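Methyltransferase FkbM (PDB 2PY6) is probably a methyltransferase of the FkbM family, with a Rossmann-like catalytic fold. Local coordinates at residues 188-193 against 392-397. Residues are numbered along the deposited sequence; the frame is centred on the assembly and turned at random.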
loop_
_atom_site.group_PDB
_atom_site.type_symbol
_atom_site.label_atom_id
_atom_site.label_comp_id
_atom_site.label_asym_id
_atom_site.label_seq_id
_atom_site.Cartn_x
_atom_site.Cartn_y
_atom_site.Cartn_z
ATOM N N GLN A 188 38.524 7.010 -9.566
ATOM C CA GLN A 188 38.059 5.926 -8.698
ATOM C C GLN A 188 36.780 5.280 -9.279
ATOM O O GLN A 188 36.620 4.044 -9.295
ATOM C CB GLN A 188 37.832 6.422 -7.280
ATOM C CG GLN A 188 37.796 5.263 -6.232
ATOM C CD GLN A 188 37.239 5.717 -4.897
ATOM O OE1 GLN A 188 36.387 6.630 -4.829
ATOM N NE2 GLN A 188 37.718 5.095 -3.822
ATOM N N THR A 189 35.873 6.116 -9.764
ATOM C CA THR A 189 34.635 5.626 -10.360
ATOM C C THR A 189 34.933 4.750 -11.567
ATOM O O THR A 189 34.362 3.650 -11.684
ATOM C CB THR A 189 33.729 6.785 -10.729
ATOM O OG1 THR A 189 33.376 7.502 -9.534
ATOM C CG2 THR A 189 32.484 6.297 -11.447
ATOM N N LEU A 190 35.815 5.214 -12.464
ATOM C CA LEU A 190 36.155 4.413 -13.637
ATOM C C LEU A 190 36.613 3.030 -13.236
ATOM O O LEU A 190 36.102 2.031 -13.721
ATOM C CB LEU A 190 37.254 5.061 -14.490
ATOM C CG LEU A 190 37.726 4.234 -15.706
ATOM C CD1 LEU A 190 36.552 4.043 -16.699
ATOM C CD2 LEU A 190 38.930 4.815 -16.411
ATOM N N TYR A 191 37.626 2.977 -12.362
ATOM C CA TYR A 191 38.174 1.704 -11.926
ATOM C C TYR A 191 37.172 0.815 -11.194
ATOM O O TYR A 191 37.173 -0.394 -11.398
ATOM C CB TYR A 191 39.449 1.886 -11.128
ATOM C CG TYR A 191 40.648 2.321 -11.971
ATOM C CD1 TYR A 191 41.073 1.580 -13.064
ATOM C CD2 TYR A 191 41.384 3.439 -11.630
ATOM C CE1 TYR A 191 42.165 1.969 -13.819
ATOM C CE2 TYR A 191 42.472 3.835 -12.375
ATOM C CZ TYR A 191 42.871 3.100 -13.458
ATOM O OH TYR A 191 43.978 3.499 -14.197
ATOM N N ALA A 192 36.258 1.421 -10.433
ATOM C CA ALA A 192 35.200 0.681 -9.723
ATOM C C ALA A 192 34.246 -0.007 -10.733
ATOM O O ALA A 192 33.905 -1.183 -10.603
ATOM C CB ALA A 192 34.445 1.628 -8.771
ATOM N N VAL A 193 33.860 0.711 -11.784
ATOM C CA VAL A 193 32.981 0.117 -12.811
ATOM C C VAL A 193 33.647 -1.041 -13.574
ATOM O O VAL A 193 33.033 -2.060 -13.834
ATOM C CB VAL A 193 32.521 1.199 -13.800
ATOM C CG1 VAL A 193 31.798 0.579 -15.048
ATOM C CG2 VAL A 193 31.646 2.212 -13.068
ATOM N N ILE A 392 36.916 16.133 -18.616
ATOM C CA ILE A 392 36.065 14.965 -18.546
ATOM C C ILE A 392 35.951 14.432 -17.110
ATOM O O ILE A 392 36.940 14.352 -16.366
ATOM C CB ILE A 392 36.603 13.807 -19.454
ATOM C CG1 ILE A 392 36.993 14.318 -20.833
ATOM C CG2 ILE A 392 35.550 12.659 -19.522
ATOM C CD1 ILE A 392 37.653 13.261 -21.726
ATOM N N GLY A 393 34.734 14.072 -16.731
ATOM C CA GLY A 393 34.472 13.440 -15.425
ATOM C C GLY A 393 33.588 12.229 -15.633
ATOM O O GLY A 393 33.091 11.997 -16.753
ATOM N N LEU A 394 33.377 11.459 -14.555
ATOM C CA LEU A 394 32.541 10.283 -14.624
ATOM C C LEU A 394 31.927 10.018 -13.267
ATOM O O LEU A 394 32.631 9.992 -12.280
ATOM C CB LEU A 394 33.397 9.080 -15.018
ATOM C CG LEU A 394 32.741 7.713 -15.216
ATOM C CD1 LEU A 394 31.922 7.698 -16.522
ATOM C CD2 LEU A 394 33.852 6.649 -15.276
ATOM N N ARG A 395 30.618 9.827 -13.220
ATOM C CA ARG A 395 29.935 9.436 -11.969
ATOM C C ARG A 395 29.025 8.246 -12.262
ATOM O O ARG A 395 28.549 8.100 -13.377
ATOM C CB ARG A 395 29.068 10.562 -11.375
ATOM C CG ARG A 395 29.819 11.785 -10.887
ATOM C CD ARG A 395 30.710 11.521 -9.675
ATOM N NE ARG A 395 31.498 12.713 -9.339
ATOM C CZ ARG A 395 32.741 12.986 -9.737
ATOM N NH1 ARG A 395 33.443 12.179 -10.509
ATOM N NH2 ARG A 395 33.302 14.105 -9.341
ATOM N N HIS A 396 28.767 7.432 -11.234
ATOM C CA HIS A 396 27.866 6.314 -11.339
ATOM C C HIS A 396 26.674 6.621 -10.448
ATOM O O HIS A 396 26.856 6.824 -9.267
ATOM C CB HIS A 396 28.532 5.016 -10.920
ATOM C CG HIS A 396 27.619 3.847 -11.058
ATOM N ND1 HIS A 396 27.359 3.261 -12.276
ATOM C CD2 HIS A 396 26.815 3.231 -10.165
ATOM C CE1 HIS A 396 26.470 2.299 -12.119
ATOM N NE2 HIS A 396 26.118 2.262 -10.850
ATOM N N HIS A 397 25.458 6.613 -11.000
ATOM C CA HIS A 397 24.276 7.091 -10.267
ATOM C C HIS A 397 23.129 6.130 -9.844
ATOM O O HIS A 397 22.018 6.605 -9.581
ATOM C CB HIS A 397 23.630 8.221 -11.041
ATOM C CG HIS A 397 24.485 9.418 -11.229
ATOM N ND1 HIS A 397 24.466 10.486 -10.361
ATOM C CD2 HIS A 397 25.359 9.746 -12.216
ATOM C CE1 HIS A 397 25.306 11.419 -10.795
ATOM N NE2 HIS A 397 25.843 11.004 -11.929
HETATM O O HOH W 1 30.601 7.721 -9.082
#
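Thr189 points its side chain from helix 184-199 at strand 392-396, and its two branches meet different kinds of neighbour. With CG2 anti to the backbone N (chi1 -62° for OG1), the methyl lies against the strand backbone, where Thr189 CG2 is 3.9 Å from His396 N, and also touches the side chain of Leu394, 4.0 Å from Leu394 CG. The hydroxyl turns back along its own helix to bond Tyr185 O, and Thr189 OG1 also accepts a 2.8 Å hydrogen bond from a water, which in turn takes the N-H of His396 at 2.8 Å from His396 N. A water-mediated link thus joins helix and strand beside the methyl contact. The strand is an outer one of the seven-stranded, Rossmann-like methyltransferase sheet, in the 3-2-1-4-5-7-6 order characteristic of class I enzymes, and the helix packs on it at 51°. Leu394 sends its CD2 branch against the start of Leu190, 3.6 Å from Leu190 CA, the two side chains lying at a slant; Leu376 of helix 375-386 touches both leucines. Arg395 starts out on the other side of the strand, but its guanidinium curls back to Leu394 O (2.9 Å from Arg395 NH1), approaching from above the carbonyl plane, and forms a salt bridge with Asp183. Val193 CG2 lies obliquely to the ring of His396, which stacks with Tyr205 and is held through both nitrogens, by Thr404 and Asp400 O.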